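Local coordinates for protein CRISPR-associated endonuclease Cas9 (Campylobacter jejuni subsp. jejuni serotype O:2, PDB 5X2H) that binds guide RNA and uses it to recognise matching invading DNA, whose two strands the natural enzyme cuts with its RuvC-like and HNH nuclease domains, at residues A[68-73]-A[133-138]; A[80-85]-A[220-225]; A[122-127]-A[212-217]. One frame throughout, in Å; residues are numbered along the deposited sequence.

Contact 1 (A[68-73]-A[133-138]). With nucleotides of chain B.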
loop_
_atom_site.group_PDB
_atom_site.type_symbol
_atom_site.label_atom_id
_atom_site.label_comp_id
_atom_site.label_asym_id
_atom_site.label_seq_id
_atom_site.Cartn_x
_atom_site.Cartn_y
_atom_site.Cartn_z
ATOM N N LYS A 68 18.638 15.640 4.128
ATOM C CA LYS A 68 19.176 16.838 3.489
ATOM C C LYS A 68 19.006 18.068 4.375
ATOM O O LYS A 68 19.965 18.811 4.612
ATOM C CB LYS A 68 18.498 17.058 2.139
ATOM C CG LYS A 68 18.988 18.295 1.401
ATOM C CD LYS A 68 18.222 18.497 0.104
ATOM C CE LYS A 68 18.308 17.255 -0.780
ATOM N NZ LYS A 68 17.666 17.464 -2.108
ATOM N N ALA A 69 17.783 18.310 4.857
ATOM C CA ALA A 69 17.547 19.468 5.710
ATOM C C ALA A 69 18.305 19.349 7.023
ATOM O O ALA A 69 18.742 20.361 7.581
ATOM C CB ALA A 69 16.048 19.639 5.972
ATOM N N ARG A 70 18.468 18.125 7.526
ATOM C CA ARG A 70 19.242 17.914 8.742
ATOM C C ARG A 70 20.711 18.256 8.518
ATOM O O ARG A 70 21.357 18.852 9.390
ATOM C CB ARG A 70 19.073 16.466 9.207
ATOM C CG ARG A 70 19.602 16.168 10.591
ATOM C CD ARG A 70 19.015 14.873 11.139
ATOM N NE ARG A 70 19.372 13.714 10.329
ATOM C CZ ARG A 70 18.509 13.013 9.601
ATOM N NH1 ARG A 70 18.927 11.969 8.897
ATOM N NH2 ARG A 70 17.223 13.343 9.589
ATOM N N LEU A 71 21.250 17.902 7.347
ATOM C CA LEU A 71 22.627 18.262 7.024
ATOM C C LEU A 71 22.759 19.754 6.748
ATOM O O LEU A 71 23.754 20.375 7.138
ATOM C CB LEU A 71 23.121 17.444 5.829
ATOM C CG LEU A 71 23.328 15.951 6.096
ATOM C CD1 LEU A 71 23.736 15.207 4.827
ATOM C CD2 LEU A 71 24.365 15.755 7.186
ATOM N N ASN A 72 21.771 20.347 6.069
ATOM C CA ASN A 72 21.788 21.791 5.851
ATOM C C ASN A 72 21.775 22.542 7.175
ATOM O O ASN A 72 22.466 23.556 7.331
ATOM C CB ASN A 72 20.594 22.211 4.993
ATOM C CG ASN A 72 20.800 21.914 3.516
ATOM O OD1 ASN A 72 21.831 21.378 3.113
ATOM N ND2 ASN A 72 19.811 22.269 2.699
ATOM N N HIS A 73 20.990 22.060 8.141
ATOM C CA HIS A 73 20.936 22.708 9.446
ATOM C C HIS A 73 22.301 22.689 10.123
ATOM O O HIS A 73 22.731 23.694 10.699
ATOM C CB HIS A 73 19.884 22.026 10.319
ATOM C CG HIS A 73 19.497 22.814 11.533
ATOM N ND1 HIS A 73 18.345 22.558 12.245
ATOM C CD2 HIS A 73 20.105 23.848 12.160
ATOM C CE1 HIS A 73 18.261 23.402 13.258
ATOM N NE2 HIS A 73 19.315 24.196 13.228
ATOM N N LYS A 133 25.704 12.206 8.481
ATOM C CA LYS A 133 25.085 11.717 7.250
ATOM C C LYS A 133 24.649 10.264 7.388
ATOM O O LYS A 133 23.576 9.885 6.909
ATOM C CB LYS A 133 26.043 11.880 6.069
ATOM C CG LYS A 133 25.459 11.371 4.761
ATOM C CD LYS A 133 26.204 11.894 3.551
ATOM C CE LYS A 133 25.449 11.532 2.276
ATOM N NZ LYS A 133 26.225 11.840 1.046
ATOM N N ARG A 134 25.468 9.436 8.037
ATOM C CA ARG A 134 25.148 8.028 8.284
ATOM C C ARG A 134 25.294 7.791 9.784
ATOM O O ARG A 134 26.329 7.318 10.257
ATOM C CB ARG A 134 26.041 7.102 7.452
ATOM C CG ARG A 134 25.647 7.062 5.979
ATOM C CD ARG A 134 26.647 6.284 5.133
ATOM N NE ARG A 134 27.942 6.955 5.071
ATOM C CZ ARG A 134 28.217 7.971 4.259
ATOM N NH1 ARG A 134 27.285 8.439 3.438
ATOM N NH2 ARG A 134 29.426 8.520 4.270
ATOM N N ARG A 135 24.239 8.122 10.528
ATOM C CA ARG A 135 24.278 8.103 11.984
ATOM C C ARG A 135 24.011 6.725 12.575
ATOM O O ARG A 135 23.986 6.595 13.802
ATOM C CB ARG A 135 23.274 9.118 12.548
ATOM C CG ARG A 135 21.848 8.937 12.054
ATOM C CD ARG A 135 20.926 10.028 12.594
ATOM N NE ARG A 135 19.542 9.841 12.166
ATOM C CZ ARG A 135 18.540 10.654 12.485
ATOM N NH1 ARG A 135 18.761 11.726 13.239
ATOM N NH2 ARG A 135 17.312 10.398 12.047
ATOM N N GLY A 136 23.815 5.702 11.750
ATOM C CA GLY A 136 23.672 4.347 12.236
ATOM C C GLY A 136 22.257 4.017 12.674
ATOM O O GLY A 136 21.367 4.867 12.738
ATOM N N TYR A 137 22.057 2.742 12.993
ATOM C CA TYR A 137 20.734 2.240 13.337
ATOM C C TYR A 137 20.402 2.510 14.800
ATOM O O TYR A 137 21.224 2.288 15.692
ATOM C CB TYR A 137 20.644 0.742 13.052
ATOM C CG TYR A 137 19.364 0.125 13.554
ATOM C CD1 TYR A 137 18.157 0.376 12.918
ATOM C CD2 TYR A 137 19.360 -0.697 14.674
ATOM C CE1 TYR A 137 16.980 -0.181 13.380
ATOM C CE2 TYR A 137 18.189 -1.257 15.140
ATOM C CZ TYR A 137 17.004 -0.996 14.492
ATOM O OH TYR A 137 15.840 -1.555 14.961
ATOM N N ASP A 138 19.174 2.971 15.042
ATOM C CA ASP A 138 18.707 3.314 16.386
ATOM C C ASP A 138 18.130 2.061 17.034
ATOM O O ASP A 138 16.947 1.748 16.892
ATOM C CB ASP A 138 17.681 4.438 16.319
ATOM C CG ASP A 138 17.250 4.924 17.692
ATOM O OD1 ASP A 138 17.937 4.606 18.687
ATOM O OD2 ASP A 138 16.219 5.625 17.773
ATOM P P A B 63 17.841 25.417 4.984
ATOM O OP1 A B 63 18.718 26.526 4.537
ATOM O OP2 A B 63 17.635 24.245 4.093
ATOM O "O5'" A B 63 18.365 24.870 6.388
ATOM C "C5'" A B 63 17.700 23.797 7.046
ATOM C "C4'" A B 63 17.321 24.152 8.464
ATOM O "O4'" A B 63 18.458 24.780 9.113
ATOM C "C3'" A B 63 16.187 25.160 8.629
ATOM O "O3'" A B 63 14.875 24.607 8.610
ATOM C "C2'" A B 63 16.501 25.818 9.969
ATOM O "O2'" A B 63 16.047 25.013 11.048
ATOM C "C1'" A B 63 18.026 25.812 9.972
ATOM N N9 A B 63 18.588 27.090 9.499
ATOM C C8 A B 63 18.290 27.775 8.345
ATOM N N7 A B 63 18.965 28.889 8.203
ATOM C C5 A B 63 19.766 28.935 9.334
ATOM C C6 A B 63 20.715 29.867 9.771
ATOM N N6 A B 63 21.023 30.968 9.084
ATOM N N1 A B 63 21.338 29.627 10.948
ATOM C C2 A B 63 21.019 28.517 11.626
ATOM N N3 A B 63 20.142 27.563 11.316
ATOM C C4 A B 63 19.546 27.836 10.142
ATOM P P G B 18 18.018 7.775 9.161
ATOM O OP1 G B 18 19.067 8.711 9.643
ATOM O OP2 G B 18 17.353 8.026 7.856
ATOM O "O5'" G B 18 18.638 6.311 9.129
ATOM C "C5'" G B 18 19.198 5.751 10.306
ATOM C "C4'" G B 18 19.528 4.294 10.125
ATOM O "O4'" G B 18 18.329 3.546 9.790
ATOM C "C3'" G B 18 20.485 3.959 8.997
ATOM O "O3'" G B 18 21.839 4.215 9.323
ATOM C "C2'" G B 18 20.180 2.490 8.748
ATOM O "O2'" G B 18 20.765 1.682 9.758
ATOM C "C1'" G B 18 18.665 2.469 8.937
ATOM N N9 G B 18 17.974 2.636 7.648
ATOM C C8 G B 18 17.383 3.767 7.140
ATOM N N7 G B 18 16.873 3.576 5.953
ATOM C C5 G B 18 17.156 2.247 5.659
ATOM C C6 G B 18 16.850 1.468 4.513
ATOM O O6 G B 18 16.248 1.826 3.495
ATOM N N1 G B 18 17.317 0.161 4.634
ATOM C C2 G B 18 17.997 -0.331 5.726
ATOM N N2 G B 18 18.376 -1.618 5.674
ATOM N N3 G B 18 18.290 0.387 6.798
ATOM C C4 G B 18 17.841 1.655 6.696
ATOM P P G B 19 22.867 4.717 8.194
ATOM O OP1 G B 19 24.179 4.905 8.863
ATOM O OP2 G B 19 22.269 5.851 7.449
ATOM O "O5'" G B 19 22.990 3.466 7.214
ATOM C "C5'" G B 19 23.541 2.249 7.690
ATOM C "C4'" G B 19 23.435 1.122 6.692
ATOM O "O4'" G B 19 22.050 0.812 6.384
ATOM C "C3'" G B 19 24.047 1.330 5.322
ATOM O "O3'" G B 19 25.463 1.305 5.311
ATOM C "C2'" G B 19 23.406 0.199 4.532
ATOM O "O2'" G B 19 23.999 -1.041 4.883
ATOM C "C1'" G B 19 21.984 0.219 5.097
ATOM N N9 G B 19 21.085 0.996 4.222
ATOM C C8 G B 19 20.764 2.328 4.288
ATOM N N7 G B 19 19.960 2.709 3.333
ATOM C C5 G B 19 19.745 1.560 2.584
ATOM C C6 G B 19 18.962 1.349 1.419
ATOM O O6 G B 19 18.273 2.165 0.798
ATOM N N1 G B 19 19.026 0.032 0.978
ATOM C C2 G B 19 19.755 -0.964 1.576
ATOM N N2 G B 19 19.689 -2.175 0.997
ATOM N N3 G B 19 20.491 -0.778 2.666
ATOM C C4 G B 19 20.438 0.497 3.113
HETATM O O HOH W 1 21.573 11.078 8.616
#
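Phosphate oxygen OP1 of G18 of chain B, part of the bound RNA, draws in two arginines at once: Arg135 from the loop after helix 121-133 and Arg70 from helix 51-82. Arg135 NE donates to this OP1 over 2.8 Å through a bent hydrogen bond of 136°, and the oxygen lies at the edge of the guanidinium, near its plane. Arg70 NH1 comes within 3.3 Å of the same G18 OP1 but meets it obliquely. The two guanidinium groups lie flat on each other, planes 4° apart, with Arg70 CZ 3.7 Å from Arg135 CZ. Their chains cross at about a right angle: Arg135 runs extended from CG to NE, whereas Arg70 bends at its third torsion (chi3 62°) to lay its head over the other. Arg135 is fixed further by Ala236 O and Tyr238 O, which take NH1, and by another RNA phosphate at NH2. A water in the plane of the Arg70 guanidinium accepts from Arg70 NH1 at 2.8 Å and makes a weak bond to Lys133 O. Beside this polar group, Leu71 CD2 packs 4.0 Å from Lys133 N, while the Lys133 amine leads off to a phosphate. The next residue after Arg135 adds a backbone bond, from Gly136 N to OP1 of G19 of chain B, 3.0 Å long. On the helix, Asn72 ND2 reaches OP2 of A63 of chain B at 3.3 Å. Two cations can stack here because the phosphates around them probably offset their charge, so helix and loop meet both directly and through a phosphate that both arginines approach.

Contact 2 (A[80-85]-A[220-225]). With nucleotides of chain B.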
loop_
_atom_site.group_PDB
_atom_site.type_symbol
_atom_site.label_atom_id
_atom_site.label_comp_id
_atom_site.label_asym_id
_atom_site.label_seq_id
_atom_site.Cartn_x
_atom_site.Cartn_y
_atom_site.Cartn_z
ATOM N N ASN A 80 28.022 29.283 11.045
ATOM C CA ASN A 80 27.835 30.360 12.011
ATOM C C ASN A 80 28.861 30.280 13.134
ATOM O O ASN A 80 29.432 31.301 13.534
ATOM C CB ASN A 80 26.417 30.315 12.584
ATOM C CG ASN A 80 25.355 30.584 11.537
ATOM O OD1 ASN A 80 25.634 31.155 10.484
ATOM N ND2 ASN A 80 24.123 30.183 11.829
ATOM N N GLU A 81 29.110 29.077 13.652
ATOM C CA GLU A 81 30.004 28.937 14.797
ATOM C C GLU A 81 31.463 29.107 14.394
ATOM O O GLU A 81 32.239 29.745 15.114
ATOM C CB GLU A 81 29.789 27.578 15.461
ATOM C CG GLU A 81 30.639 27.340 16.695
ATOM C CD GLU A 81 30.133 28.093 17.911
ATOM O OE1 GLU A 81 29.067 28.740 17.821
ATOM O OE2 GLU A 81 30.800 28.030 18.963
ATOM N N PHE A 82 31.856 28.548 13.255
ATOM C CA PHE A 82 33.247 28.581 12.824
ATOM C C PHE A 82 33.556 29.745 11.892
ATOM O O PHE A 82 34.710 29.891 11.478
ATOM C CB PHE A 82 33.618 27.261 12.139
ATOM C CG PHE A 82 33.581 26.069 13.056
ATOM C CD1 PHE A 82 33.550 26.234 14.431
ATOM C CD2 PHE A 82 33.584 24.783 12.541
ATOM C CE1 PHE A 82 33.516 25.141 15.275
ATOM C CE2 PHE A 82 33.552 23.685 13.381
ATOM C CZ PHE A 82 33.518 23.865 14.748
ATOM N N LYS A 83 32.561 30.572 11.564
ATOM C CA LYS A 83 32.733 31.698 10.643
ATOM C C LYS A 83 33.205 31.218 9.272
ATOM O O LYS A 83 34.024 31.862 8.614
ATOM C CB LYS A 83 33.686 32.751 11.215
ATOM N N LEU A 84 32.683 30.074 8.842
ATOM C CA LEU A 84 32.956 29.525 7.525
ATOM C C LEU A 84 31.837 29.921 6.565
ATOM O O LEU A 84 30.860 30.576 6.940
ATOM C CB LEU A 84 33.116 28.006 7.603
ATOM C CG LEU A 84 34.249 27.514 8.505
ATOM C CD1 LEU A 84 34.219 26.002 8.640
ATOM C CD2 LEU A 84 35.594 27.980 7.973
ATOM N N ASN A 85 31.980 29.513 5.308
ATOM C CA ASN A 85 31.034 29.865 4.259
ATOM C C ASN A 85 30.060 28.713 4.057
ATOM O O ASN A 85 30.474 27.594 3.733
ATOM C CB ASN A 85 31.763 30.188 2.955
ATOM C CG ASN A 85 31.256 31.460 2.307
ATOM O OD1 ASN A 85 31.740 32.554 2.602
ATOM N ND2 ASN A 85 30.275 31.323 1.420
ATOM N N PHE A 220 41.881 19.954 24.134
ATOM C CA PHE A 220 42.982 20.354 23.270
ATOM C C PHE A 220 42.968 21.838 22.929
ATOM O O PHE A 220 43.881 22.308 22.242
ATOM C CB PHE A 220 42.966 19.525 21.983
ATOM C CG PHE A 220 43.211 18.061 22.209
ATOM C CD1 PHE A 220 44.074 17.640 23.207
ATOM C CD2 PHE A 220 42.567 17.108 21.437
ATOM C CE1 PHE A 220 44.301 16.295 23.426
ATOM C CE2 PHE A 220 42.787 15.760 21.653
ATOM C CZ PHE A 220 43.656 15.353 22.647
ATOM N N GLY A 221 41.966 22.585 23.387
ATOM C CA GLY A 221 41.933 24.021 23.200
ATOM C C GLY A 221 40.943 24.525 22.172
ATOM O O GLY A 221 40.901 25.737 21.930
ATOM N N PHE A 222 40.153 23.650 21.554
ATOM C CA PHE A 222 39.129 24.108 20.626
ATOM C C PHE A 222 38.048 24.855 21.396
ATOM O O PHE A 222 37.521 24.354 22.396
ATOM C CB PHE A 222 38.527 22.927 19.862
ATOM C CG PHE A 222 37.998 23.288 18.498
ATOM C CD1 PHE A 222 36.892 24.112 18.362
ATOM C CD2 PHE A 222 38.600 22.788 17.353
ATOM C CE1 PHE A 222 36.403 24.439 17.112
ATOM C CE2 PHE A 222 38.116 23.112 16.098
ATOM C CZ PHE A 222 37.015 23.939 15.978
ATOM N N SER A 223 37.724 26.059 20.937
ATOM C CA SER A 223 36.773 26.932 21.612
ATOM C C SER A 223 35.464 26.963 20.838
ATOM O O SER A 223 35.458 27.202 19.626
ATOM C CB SER A 223 37.342 28.345 21.758
ATOM O OG SER A 223 37.903 28.797 20.537
ATOM N N PHE A 224 34.361 26.717 21.541
ATOM C CA PHE A 224 33.033 26.773 20.949
ATOM C C PHE A 224 32.017 26.989 22.060
ATOM O O PHE A 224 32.202 26.520 23.187
ATOM C CB PHE A 224 32.706 25.499 20.156
ATOM C CG PHE A 224 33.088 24.229 20.865
ATOM C CD1 PHE A 224 32.270 23.690 21.846
ATOM C CD2 PHE A 224 34.269 23.576 20.548
ATOM C CE1 PHE A 224 32.625 22.525 22.499
ATOM C CE2 PHE A 224 34.628 22.411 21.197
ATOM C CZ PHE A 224 33.806 21.886 22.175
ATOM N N SER A 225 30.949 27.709 21.730
ATOM C CA SER A 225 29.893 27.956 22.701
ATOM C C SER A 225 29.236 26.645 23.119
ATOM O O SER A 225 29.150 25.690 22.343
ATOM C CB SER A 225 28.852 28.911 22.117
ATOM O OG SER A 225 28.321 28.409 20.903
ATOM P P A B 63 17.841 25.417 4.984
ATOM O OP1 A B 63 18.718 26.526 4.537
ATOM O OP2 A B 63 17.635 24.245 4.093
ATOM O "O5'" A B 63 18.365 24.870 6.388
ATOM C "C5'" A B 63 17.700 23.797 7.046
ATOM C "C4'" A B 63 17.321 24.152 8.464
ATOM O "O4'" A B 63 18.458 24.780 9.113
ATOM C "C3'" A B 63 16.187 25.160 8.629
ATOM O "O3'" A B 63 14.875 24.607 8.610
ATOM C "C2'" A B 63 16.501 25.818 9.969
ATOM O "O2'" A B 63 16.047 25.013 11.048
ATOM C "C1'" A B 63 18.026 25.812 9.972
ATOM N N9 A B 63 18.588 27.090 9.499
ATOM C C8 A B 63 18.290 27.775 8.345
ATOM N N7 A B 63 18.965 28.889 8.203
ATOM C C5 A B 63 19.766 28.935 9.334
ATOM C C6 A B 63 20.715 29.867 9.771
ATOM N N6 A B 63 21.023 30.968 9.084
ATOM N N1 A B 63 21.338 29.627 10.948
ATOM C C2 A B 63 21.019 28.517 11.626
ATOM N N3 A B 63 20.142 27.563 11.316
ATOM C C4 A B 63 19.546 27.836 10.142
#
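Phe82, of the segment 80-85, and Phe222, in the loop opposite, meet with their rings neither stacked nor properly edge-to-face. The planes stand at 54° and the centroids are 5.3 Å apart. Phe82 CE1 comes to 3.5 Å from Phe222 CE1, arriving near the plane of the Phe222 ring at its edge, and Phe82 CZ follows at 3.7 Å from Phe222 CZ. The side chains cross at about a right angle, each leaving its backbone obliquely and bringing its ring in afterwards. Phe222 CD1 also lies at the edge of the Phe224 ring, in its plane; that ring leads away from segment 80-85 (chi1 44°) to meet Phe214 edge-to-face. Beyond Phe222 the aromatic cluster continues with Phe124, and Phe228 meets the Phe82 ring as well.

Beside the rings sits a polar grip. Glu81 bends at its second torsion (chi2 76°) and lifts its carboxylate to the backbone of Ser225. Ser225 N donates to Glu81 OE2 over 2.8 Å, meeting the oxygen almost head-on along its C-O bond. The hydroxyl adds a second bond, Ser225 OG to Glu81 OE2 at 3.2 Å, from the syn side and somewhat out of the carboxylate plane. One oxygen therefore holds both donors of a single residue, and packs 3.4 Å from Phe224 CB besides. From the residue before Glu81, Asn80 ND2 donates to N1 of A63 of chain B, 3.0 Å off, which ties the same segment to an RNA base.

The loop is a compact helix-to-helix connection: Gly221 closes helix 203-219 with a Schellman motif, and Ser225, pinned by Glu81, stands at the N-cap of helix 226-236.

Contact 3 (A[122-127]-A[212-217])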
loop_
_atom_site.group_PDB
_atom_site.type_symbol
_atom_site.label_atom_id
_atom_site.label_comp_id
_atom_site.label_asym_id
_atom_site.label_seq_id
_atom_site.Cartn_x
_atom_site.Cartn_y
_atom_site.Cartn_z
ATOM N N GLN A 122 38.049 23.437 9.838
ATOM C CA GLN A 122 37.646 22.779 8.600
ATOM C C GLN A 122 37.618 21.265 8.768
ATOM O O GLN A 122 36.779 20.589 8.160
ATOM C CB GLN A 122 38.585 23.168 7.457
ATOM C CG GLN A 122 38.522 24.633 7.040
ATOM C CD GLN A 122 39.297 25.550 7.971
ATOM O OE1 GLN A 122 39.921 25.097 8.932
ATOM N NE2 GLN A 122 39.261 26.847 7.688
ATOM N N ASP A 123 38.524 20.721 9.585
ATOM C CA ASP A 123 38.521 19.287 9.851
ATOM C C ASP A 123 37.342 18.897 10.733
ATOM O O ASP A 123 36.635 17.924 10.448
ATOM C CB ASP A 123 39.838 18.868 10.506
ATOM C CG ASP A 123 41.031 19.070 9.596
ATOM O OD1 ASP A 123 40.865 18.956 8.363
ATOM O OD2 ASP A 123 42.135 19.344 10.116
ATOM N N PHE A 124 37.122 19.644 11.818
ATOM C CA PHE A 124 35.990 19.364 12.691
ATOM C C PHE A 124 34.671 19.486 11.941
ATOM O O PHE A 124 33.718 18.752 12.233
ATOM C CB PHE A 124 36.010 20.309 13.895
ATOM C CG PHE A 124 35.198 19.827 15.067
ATOM C CD1 PHE A 124 34.793 18.506 15.154
ATOM C CD2 PHE A 124 34.838 20.700 16.082
ATOM C CE1 PHE A 124 34.044 18.063 16.231
ATOM C CE2 PHE A 124 34.091 20.263 17.161
ATOM C CZ PHE A 124 33.692 18.944 17.234
ATOM N N ALA A 125 34.599 20.396 10.968
ATOM C CA ALA A 125 33.379 20.563 10.186
ATOM C C ALA A 125 33.053 19.299 9.401
ATOM O O ALA A 125 31.903 18.842 9.388
ATOM C CB ALA A 125 33.522 21.759 9.244
ATOM N N ARG A 126 34.057 18.720 8.738
ATOM C CA ARG A 126 33.818 17.515 7.951
ATOM C C ARG A 126 33.569 16.303 8.841
ATOM O O ARG A 126 32.847 15.385 8.442
ATOM C CB ARG A 126 34.995 17.268 7.004
ATOM C CG ARG A 126 35.041 18.256 5.844
ATOM C CD ARG A 126 36.266 18.073 4.960
ATOM N NE ARG A 126 36.573 16.666 4.743
ATOM C CZ ARG A 126 37.752 16.113 4.999
ATOM N NH1 ARG A 126 38.750 16.853 5.464
ATOM N NH2 ARG A 126 37.935 14.820 4.777
ATOM N N VAL A 127 34.144 16.287 10.044
ATOM C CA VAL A 127 33.888 15.190 10.974
ATOM C C VAL A 127 32.422 15.176 11.387
ATOM O O VAL A 127 31.761 14.132 11.353
ATOM C CB VAL A 127 34.815 15.293 12.199
ATOM C CG1 VAL A 127 34.301 14.417 13.331
ATOM C CG2 VAL A 127 36.236 14.899 11.825
ATOM N N LEU A 212 32.376 12.376 22.609
ATOM C CA LEU A 212 33.769 12.239 23.016
ATOM C C LEU A 212 34.668 13.188 22.235
ATOM O O LEU A 212 35.605 13.767 22.797
ATOM C CB LEU A 212 34.227 10.792 22.831
ATOM C CG LEU A 212 35.701 10.498 23.113
ATOM C CD1 LEU A 212 36.024 10.714 24.587
ATOM C CD2 LEU A 212 36.060 9.085 22.679
ATOM N N ILE A 213 34.398 13.359 20.939
ATOM C CA ILE A 213 35.224 14.241 20.118
ATOM C C ILE A 213 35.111 15.681 20.599
ATOM O O ILE A 213 36.111 16.405 20.673
ATOM C CB ILE A 213 34.839 14.102 18.634
ATOM C CG1 ILE A 213 35.265 12.732 18.100
ATOM C CG2 ILE A 213 35.463 15.219 17.814
ATOM C CD1 ILE A 213 34.845 12.474 16.664
ATOM N N PHE A 214 33.893 16.121 20.934
ATOM C CA PHE A 214 33.717 17.461 21.486
ATOM C C PHE A 214 34.515 17.629 22.773
ATOM O O PHE A 214 35.230 18.624 22.949
ATOM C CB PHE A 214 32.233 17.743 21.733
ATOM C CG PHE A 214 31.557 18.479 20.609
ATOM C CD1 PHE A 214 31.729 19.844 20.460
ATOM C CD2 PHE A 214 30.745 17.810 19.709
ATOM C CE1 PHE A 214 31.112 20.529 19.431
ATOM C CE2 PHE A 214 30.122 18.491 18.677
ATOM C CZ PHE A 214 30.307 19.853 18.539
ATOM N N LYS A 215 34.414 16.655 23.680
ATOM C CA LYS A 215 35.119 16.740 24.955
ATOM C C LYS A 215 36.631 16.720 24.760
ATOM O O LYS A 215 37.359 17.461 25.432
ATOM C CB LYS A 215 34.679 15.596 25.868
ATOM C CG LYS A 215 35.481 15.468 27.155
ATOM C CD LYS A 215 35.709 14.001 27.498
ATOM C CE LYS A 215 35.018 13.600 28.791
ATOM N NZ LYS A 215 35.811 13.985 29.988
ATOM N N LYS A 216 37.123 15.882 23.845
ATOM C CA LYS A 216 38.562 15.809 23.610
ATOM C C LYS A 216 39.077 17.071 22.929
ATOM O O LYS A 216 40.151 17.573 23.278
ATOM C CB LYS A 216 38.898 14.569 22.783
ATOM C CG LYS A 216 38.749 13.263 23.550
ATOM C CD LYS A 216 40.047 12.859 24.239
ATOM C CE LYS A 216 39.768 12.012 25.473
ATOM N NZ LYS A 216 40.981 11.300 25.963
ATOM N N GLN A 217 38.331 17.595 21.953
ATOM C CA GLN A 217 38.708 18.867 21.345
ATOM C C GLN A 217 38.653 19.999 22.359
ATOM O O GLN A 217 39.415 20.968 22.253
ATOM C CB GLN A 217 37.801 19.175 20.153
ATOM C CG GLN A 217 38.035 18.274 18.954
ATOM C CD GLN A 217 39.468 18.325 18.466
ATOM O OE1 GLN A 217 39.897 19.308 17.866
ATOM N NE2 GLN A 217 40.220 17.262 18.730
#
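An antiparallel helix pair, in a lobe built of helices, brings residues 122-127 against residues 212-217. The short axes run at 166° and pass 12.3 Å apart, a wide spacing that large apolar side chains span. Phe124 does most of the work. Its ring drives an edge into the face of Phe214, a T-shaped pair with centroids 4.9 Å apart and planes at 66°, and Phe124 CZ stands over the middle of the Phe214 ring. The nearest atoms of that pair are Phe124 CZ and Phe214 CZ, at 3.7 Å. Phe214 leaves its helix at an unusual first torsion, chi1 -95°, away from a staggered position. That turn carries the ring nearer to the partner helix and offers its flat side to Phe124.

The other side of Phe124 is taken by Ile213: its branch methyl CG2 lies 3.6 Å from Phe124 CE1, the two side chains sliding past each other in opposite directions. The longer arm of Ile213 goes to a different residue, with Ile213 CD1 and Val127 CG1 touching tip to tip at 3.9 Å. Ile213 thus serves two neighbours with two branches, and no hydrogen bond crosses between the segments. Gln217 faces the partner helix too, but its amide is spent on the chain before helix 121-133, taking a bond from Leu119 N and giving to Ala114 O and Glu117 O.

Around the pair, Phe82 of helix 51-82 packs on Phe124, Leu110 of helix 107-113 covers Val127, and Phe214 is backed by Glu229 and Val232 of helix 226-236, so three further helices each add a side chain or two to the pair.

How the contacts relate
Along the chain the segments come as 68-73, 80-85, 122-127, 133-138, 212-217 and 220-225. Contacts 1 and 2 share helix 51-82, at successive points along it, and contact 1 takes up the chain just where the helix carrying 122-127 ends. Contacts 2 and 3 are neighbours, their centres 10 Å apart, and run together: Phe222 N probably bonds to Gln217 O, and Phe82 packs on Phe124. Contact 1 stays separate, with its centre 16 Å from that of contact 3 and 21 Å from that of contact 2. The helical lobe thus has an aromatic cluster at one end and an arginine-lined RNA seat further along the same helices, away from the annotated RuvC site.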